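Local coordinates for glycogen synthase (Cyanobacterium sp. CLg1, PDB 6GNF), which belongs to the starch and glycogen synthase family of glycosyl transferases and binds adenosine-5'-diphosphate and a glycan, at residues W172-K182 / W257-C265. Residues are numbered along the deposited sequence; the frame is centred on the assembly and turned at random.
Sequences WHTSLLPLYLK and WLKAGFLNC. With GLC (alpha-D-glucopyranose), chain D.
With chi1 of -74° at Trp257 and -61° at Leu176, each CG lies opposite its own carbonyl carbon, and the two side chains meet as a methyl on an indole. Leu176 CD1 sits 3.5 Å from the centroid of the Trp257 six-membered ring, almost on its normal, a CH-pi contact over the face. The edge of the same indole faces the backbone around Trp172: Trp172 O lies in the plane of the Trp257 ring, 3.5 Å from its CE3. Trp257 CE3 is also 3.8 Å from Trp172 CE3. The six-membered rings form an oblique pair, planes at 59°. Trp172 O also takes two bonds from one face of its carbonyl plane, from Ser175 N and from Ser175 OG (2.7 Å), which ties the hydroxyl back onto the short 3-10 turn that starts at Trp172. Close packing follows at Gly261, whose CA lies 3.2 Å from Ser175 O. Farther along, Leu179 CD1 lies against Asn264 ND2, which lends a straight bond to Ala260 O and a second to Asp226, fixing the amide's rotation. The other end of that amide, Asn264 OD1, accepts from Lys182 NZ at 3.1 Å, reached by a lysine chain extended beyond CG. At the opposite end, Trp172 NE1 gives a hydrogen bond to O3 of alpha-D-glucopyranose (3.3 Å) and a weak one to its O2, while His173 CD2 sits over the rim of one indole face. The turn leading into helix 177-186, and the helix itself, thus pack on helix 257-264 beside strand 195-200 of the N-terminal Rossmann-like domain of a GT-B fold, Trp172 and His173 carrying the contact into the glycan pocket.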
ATOM      1  N   TRP A 172       1.610  10.364  -2.695  1.00 46.13           N
ATOM      2  CA  TRP A 172       1.898  11.494  -3.564  1.00 48.39           C
ATOM      3  C   TRP A 172       0.660  12.069  -4.254  1.00 46.68           C
ATOM      4  O   TRP A 172       0.631  13.259  -4.553  1.00 46.44           O
ATOM      5  CB  TRP A 172       2.966  11.132  -4.596  1.00 49.20           C
ATOM      6  CG  TRP A 172       2.509  10.189  -5.650  1.00 50.37           C
ATOM      7  CD1 TRP A 172       2.630   8.830  -5.640  1.00 53.17           C
ATOM      8  CD2 TRP A 172       1.865  10.525  -6.885  1.00 51.47           C
ATOM      9  NE1 TRP A 172       2.091   8.295  -6.789  1.00 52.14           N
ATOM     10  CE2 TRP A 172       1.618   9.317  -7.570  1.00 52.17           C
ATOM     11  CE3 TRP A 172       1.470  11.725  -7.475  1.00 51.43           C
ATOM     12  CZ2 TRP A 172       1.005   9.282  -8.819  1.00 51.82           C
ATOM     13  CZ3 TRP A 172       0.854  11.685  -8.712  1.00 51.27           C
ATOM     14  CH2 TRP A 172       0.628  10.472  -9.371  1.00 51.57           C
ATOM     15  N   HIS A 173      -0.352  11.237  -4.493  1.00 45.58           N
ATOM     16  CA  HIS A 173      -1.539  11.654  -5.261  1.00 46.31           C
ATOM     17  C   HIS A 173      -2.256  12.841  -4.640  1.00 44.11           C
ATOM     18  O   HIS A 173      -2.879  13.640  -5.345  1.00 41.19           O
ATOM     19  CB  HIS A 173      -2.559  10.519  -5.391  1.00 47.94           C
ATOM     20  CG  HIS A 173      -1.959   9.194  -5.734  1.00 50.88           C
ATOM     21  ND1 HIS A 173      -1.638   8.255  -4.775  1.00 50.31           N
ATOM     22  CD2 HIS A 173      -1.625   8.649  -6.929  1.00 52.23           C
ATOM     23  CE1 HIS A 173      -1.120   7.194  -5.367  1.00 52.03           C
ATOM     24  NE2 HIS A 173      -1.100   7.408  -6.672  1.00 52.56           N
ATOM     25  N   THR A 174      -2.218  12.907  -3.314  1.00 43.87           N
ATOM     26  CA  THR A 174      -2.916  13.933  -2.559  1.00 43.47           C
ATOM     27  C   THR A 174      -1.953  14.927  -1.907  1.00 44.60           C
ATOM     28  O   THR A 174      -2.351  15.709  -1.033  1.00 46.27           O
ATOM     29  CB  THR A 174      -3.755  13.285  -1.448  1.00 43.68           C
ATOM     30  OG1 THR A 174      -2.879  12.617  -0.525  1.00 45.01           O
ATOM     31  CG2 THR A 174      -4.750  12.304  -2.048  1.00 45.17           C
ATOM     32  N   SER A 175      -0.688  14.917  -2.321  1.00 45.95           N
ATOM     33  CA  SER A 175       0.337  15.687  -1.619  1.00 45.62           C
ATOM     34  C   SER A 175       0.312  17.189  -1.916  1.00 46.37           C
ATOM     35  O   SER A 175       1.042  17.925  -1.277  1.00 48.37           O
ATOM     36  CB  SER A 175       1.734  15.106  -1.877  1.00 46.33           C
ATOM     37  OG  SER A 175       2.063  15.173  -3.246  1.00 48.78           O
ATOM     38  N   LEU A 176      -0.496  17.632  -2.880  1.00 48.07           N
ATOM     39  CA  LEU A 176      -0.691  19.070  -3.121  1.00 48.10           C
ATOM     40  C   LEU A 176      -1.789  19.686  -2.241  1.00 47.11           C
ATOM     41  O   LEU A 176      -1.931  20.902  -2.174  1.00 49.61           O
ATOM     42  CB  LEU A 176      -1.035  19.346  -4.583  1.00 46.30           C
ATOM     43  CG  LEU A 176      -0.025  18.947  -5.652  1.00 48.15           C
ATOM     44  CD1 LEU A 176      -0.647  19.202  -7.017  1.00 48.65           C
ATOM     45  CD2 LEU A 176       1.280  19.699  -5.519  1.00 51.20           C
ATOM     46  N   LEU A 177      -2.570  18.865  -1.559  1.00 46.56           N
ATOM     47  CA  LEU A 177      -3.665  19.382  -0.730  1.00 47.13           C
ATOM     48  C   LEU A 177      -3.229  20.457   0.288  1.00 47.89           C
ATOM     49  O   LEU A 177      -3.945  21.437   0.502  1.00 48.14           O
ATOM     50  CB  LEU A 177      -4.395  18.233  -0.026  1.00 46.26           C
ATOM     51  CG  LEU A 177      -5.591  18.622   0.846  1.00 46.46           C
ATOM     52  CD1 LEU A 177      -6.669  17.546   0.795  1.00 45.90           C
ATOM     53  CD2 LEU A 177      -5.165  18.884   2.287  1.00 46.28           C
ATOM     54  N   PRO A 178      -2.068  20.274   0.939  1.00 47.69           N
ATOM     55  CA  PRO A 178      -1.601  21.313   1.860  1.00 47.74           C
ATOM     56  C   PRO A 178      -1.323  22.654   1.183  1.00 48.49           C
ATOM     57  O   PRO A 178      -1.536  23.701   1.794  1.00 50.15           O
ATOM     58  CB  PRO A 178      -0.311  20.727   2.432  1.00 47.90           C
ATOM     59  CG  PRO A 178      -0.470  19.255   2.297  1.00 48.22           C
ATOM     60  CD  PRO A 178      -1.230  19.065   1.017  1.00 47.63           C
ATOM     61  N   LEU A 179      -0.897  22.624  -0.075  1.00 47.84           N
ATOM     62  CA  LEU A 179      -0.648  23.854  -0.814  1.00 47.25           C
ATOM     63  C   LEU A 179      -1.966  24.540  -1.143  1.00 47.84           C
ATOM     64  O   LEU A 179      -2.096  25.756  -0.971  1.00 49.92           O
ATOM     65  CB  LEU A 179       0.154  23.599  -2.095  1.00 47.65           C
ATOM     66  CG  LEU A 179       1.647  23.312  -1.899  1.00 48.14           C
ATOM     67  CD1 LEU A 179       1.885  21.960  -1.254  1.00 49.08           C
ATOM     68  CD2 LEU A 179       2.387  23.384  -3.223  1.00 49.42           C
ATOM     69  N   TYR A 180      -2.940  23.776  -1.628  1.00 45.94           N
ATOM     70  CA  TYR A 180      -4.255  24.329  -1.936  1.00 44.97           C
ATOM     71  C   TYR A 180      -4.963  24.837  -0.679  1.00 46.15           C
ATOM     72  O   TYR A 180      -5.621  25.878  -0.720  1.00 45.99           O
ATOM     73  CB  TYR A 180      -5.139  23.308  -2.646  1.00 43.75           C
ATOM     74  CG  TYR A 180      -4.688  22.977  -4.046  1.00 44.47           C
ATOM     75  CD1 TYR A 180      -4.565  23.968  -5.009  1.00 46.81           C
ATOM     76  CD2 TYR A 180      -4.398  21.671  -4.418  1.00 44.14           C
ATOM     77  CE1 TYR A 180      -4.155  23.671  -6.302  1.00 48.37           C
ATOM     78  CE2 TYR A 180      -3.986  21.363  -5.707  1.00 45.03           C
ATOM     79  CZ  TYR A 180      -3.862  22.362  -6.645  1.00 47.62           C
ATOM     80  OH  TYR A 180      -3.454  22.057  -7.925  1.00 46.79           O
ATOM     81  N   LEU A 181      -4.809  24.118   0.430  1.00 44.09           N
ATOM     82  CA  LEU A 181      -5.359  24.552   1.716  1.00 44.51           C
ATOM     83  C   LEU A 181      -4.886  25.960   2.056  1.00 44.44           C
ATOM     84  O   LEU A 181      -5.674  26.815   2.462  1.00 46.13           O
ATOM     85  CB  LEU A 181      -4.935  23.599   2.838  1.00 42.54           C
ATOM     86  CG  LEU A 181      -5.350  23.993   4.252  1.00 42.75           C
ATOM     87  CD1 LEU A 181      -6.863  24.104   4.360  1.00 42.94           C
ATOM     88  CD2 LEU A 181      -4.820  23.006   5.271  1.00 43.21           C
ATOM     89  N   LYS A 182      -3.584  26.183   1.937  1.00 46.00           N
ATOM     90  CA  LYS A 182      -3.011  27.503   2.204  1.00 47.14           C
ATOM     91  C   LYS A 182      -3.462  28.550   1.210  1.00 48.29           C
ATOM     92  O   LYS A 182      -3.838  29.657   1.595  1.00 48.90           O
ATOM     93  CB  LYS A 182      -1.494  27.441   2.180  1.00 47.91           C
ATOM     94  CG  LYS A 182      -0.952  26.720   3.379  1.00 47.69           C
ATOM     95  CD  LYS A 182       0.549  26.589   3.327  1.00 49.80           C
ATOM     96  CE  LYS A 182       1.016  25.865   4.571  1.00 49.66           C
ATOM     97  NZ  LYS A 182       2.476  25.686   4.528  1.00 54.22           N
ATOM     98  N   TRP A 257       5.853  16.478  -6.347  1.00 45.94           N
ATOM     99  CA  TRP A 257       4.702  16.801  -5.512  1.00 45.78           C
ATOM    100  C   TRP A 257       4.919  16.410  -4.059  1.00 47.65           C
ATOM    101  O   TRP A 257       4.568  17.158  -3.146  1.00 48.35           O
ATOM    102  CB  TRP A 257       3.456  16.072  -6.010  1.00 45.09           C
ATOM    103  CG  TRP A 257       2.835  16.587  -7.262  1.00 43.80           C
ATOM    104  CD1 TRP A 257       3.380  17.433  -8.176  1.00 45.90           C
ATOM    105  CD2 TRP A 257       1.535  16.251  -7.750  1.00 42.86           C
ATOM    106  NE1 TRP A 257       2.484  17.663  -9.201  1.00 46.12           N
ATOM    107  CE2 TRP A 257       1.348  16.937  -8.961  1.00 43.73           C
ATOM    108  CE3 TRP A 257       0.509  15.430  -7.275  1.00 42.97           C
ATOM    109  CZ2 TRP A 257       0.174  16.835  -9.701  1.00 44.80           C
ATOM    110  CZ3 TRP A 257      -0.660  15.324  -8.020  1.00 42.98           C
ATOM    111  CH2 TRP A 257      -0.818  16.030  -9.214  1.00 43.22           C
ATOM    112  N   LEU A 258       5.486  15.228  -3.837  1.00 48.62           N
ATOM    113  CA  LEU A 258       5.642  14.710  -2.486  1.00 48.04           C
ATOM    114  C   LEU A 258       6.580  15.589  -1.677  1.00 49.39           C
ATOM    115  O   LEU A 258       6.379  15.768  -0.483  1.00 51.97           O
ATOM    116  CB  LEU A 258       6.185  13.284  -2.507  1.00 47.77           C
ATOM    117  CG  LEU A 258       6.257  12.589  -1.147  1.00 47.24           C
ATOM    118  CD1 LEU A 258       4.882  12.506  -0.515  1.00 45.87           C
ATOM    119  CD2 LEU A 258       6.837  11.199  -1.319  1.00 49.91           C
ATOM    120  N   LYS A 259       7.632  16.076  -2.326  1.00 51.42           N
ATOM    121  CA  LYS A 259       8.544  17.038  -1.711  1.00 52.07           C
ATOM    122  C   LYS A 259       7.777  18.262  -1.225  1.00 51.73           C
ATOM    123  O   LYS A 259       7.909  18.646  -0.072  1.00 52.51           O
ATOM    124  CB  LYS A 259       9.619  17.461  -2.702  1.00 52.92           C
ATOM    125  CG  LYS A 259      10.545  18.564  -2.202  1.00 56.22           C
ATOM    126  CD  LYS A 259      11.759  18.701  -3.106  1.00 58.96           C
ATOM    127  CE  LYS A 259      12.583  19.940  -2.787  1.00 61.73           C
ATOM    128  NZ  LYS A 259      11.886  21.202  -3.160  1.00 61.73           N
ATOM    129  N   ALA A 260       6.971  18.851  -2.108  1.00 50.98           N
ATOM    130  CA  ALA A 260       6.160  20.012  -1.752  1.00 51.00           C
ATOM    131  C   ALA A 260       5.204  19.695  -0.608  1.00 51.53           C
ATOM    132  O   ALA A 260       4.979  20.526   0.267  1.00 51.73           O
ATOM    133  CB  ALA A 260       5.384  20.517  -2.963  1.00 51.71           C
ATOM    134  N   GLY A 261       4.633  18.494  -0.625  1.00 51.95           N
ATOM    135  CA  GLY A 261       3.749  18.040   0.440  1.00 49.83           C
ATOM    136  C   GLY A 261       4.458  17.947   1.778  1.00 52.64           C
ATOM    137  O   GLY A 261       3.923  18.365   2.817  1.00 52.56           O
ATOM    138  N   PHE A 262       5.659  17.378   1.777  1.00 54.26           N
ATOM    139  CA  PHE A 262       6.464  17.328   3.001  1.00 58.01           C
ATOM    140  C   PHE A 262       6.748  18.718   3.538  1.00 57.38           C
ATOM    141  O   PHE A 262       6.690  18.943   4.745  1.00 58.61           O
ATOM    142  CB  PHE A 262       7.805  16.616   2.780  1.00 61.14           C
ATOM    143  CG  PHE A 262       7.724  15.117   2.801  1.00 66.09           C
ATOM    144  CD1 PHE A 262       6.749  14.445   3.537  1.00 73.59           C
ATOM    145  CD2 PHE A 262       8.645  14.369   2.098  1.00 67.93           C
ATOM    146  CE1 PHE A 262       6.695  13.059   3.550  1.00 74.91           C
ATOM    147  CE2 PHE A 262       8.605  12.987   2.113  1.00 69.72           C
ATOM    148  CZ  PHE A 262       7.628  12.331   2.841  1.00 75.02           C
ATOM    149  N   LEU A 263       7.068  19.644   2.641  1.00 55.69           N
ATOM    150  CA  LEU A 263       7.465  20.986   3.047  1.00 54.82           C
ATOM    151  C   LEU A 263       6.296  21.851   3.500  1.00 55.16           C
ATOM    152  O   LEU A 263       6.508  22.889   4.113  1.00 56.92           O
ATOM    153  CB  LEU A 263       8.217  21.692   1.910  1.00 54.76           C
ATOM    154  CG  LEU A 263       9.592  21.109   1.566  1.00 56.07           C
ATOM    155  CD1 LEU A 263      10.152  21.744   0.300  1.00 56.85           C
ATOM    156  CD2 LEU A 263      10.563  21.281   2.722  1.00 56.87           C
ATOM    157  N   ASN A 264       5.064  21.450   3.199  1.00 52.14           N
ATOM    158  CA  ASN A 264       3.909  22.276   3.516  1.00 52.92           C
ATOM    159  C   ASN A 264       2.949  21.686   4.538  1.00 53.24           C
ATOM    160  O   ASN A 264       2.081  22.408   5.029  1.00 53.62           O
ATOM    161  CB  ASN A 264       3.158  22.639   2.228  1.00 52.88           C
ATOM    162  CG  ASN A 264       3.833  23.762   1.465  1.00 57.44           C
ATOM    163  OD1 ASN A 264       3.589  24.932   1.731  1.00 60.18           O
ATOM    164  ND2 ASN A 264       4.698  23.413   0.522  1.00 59.97           N
ATOM    165  N   CYS A 265       3.119  20.417   4.894  1.00 52.43           N
ATOM    166  CA  CYS A 265       2.216  19.799   5.859  1.00 52.62           C
ATOM    167  C   CYS A 265       2.588  20.237   7.265  1.00 53.77           C
ATOM    168  O   CYS A 265       3.665  20.784   7.490  1.00 57.11           O
ATOM    169  CB  CYS A 265       2.252  18.270   5.756  1.00 52.13           C
ATOM    170  SG  CYS A 265       3.815  17.526   6.294  1.00 56.48           S
TER
HETATM  171  C1  GLC D   2       1.242   3.542  -9.631  1.00 63.66           C
HETATM  172  C2  GLC D   2       0.890   4.665  -8.642  1.00 61.89           C
HETATM  173  C3  GLC D   2       1.313   4.257  -7.233  1.00 61.77           C
HETATM  174  C4  GLC D   2       0.669   2.924  -6.863  1.00 61.78           C
HETATM  175  C5  GLC D   2       1.107   1.867  -7.885  1.00 61.14           C
HETATM  176  C6  GLC D   2       0.591   0.452  -7.586  1.00 60.16           C
HETATM  177  O2  GLC D   2       1.556   5.885  -8.987  1.00 56.57           O
HETATM  178  O3  GLC D   2       0.970   5.257  -6.275  1.00 56.20           O
HETATM  179  O4  GLC D   2       1.082   2.592  -5.532  1.00 59.14           O
HETATM  180  O5  GLC D   2       0.684   2.290  -9.192  1.00 62.57           O
HETATM  181  O6  GLC D   2      -0.844   0.382  -7.606  1.00 61.92           O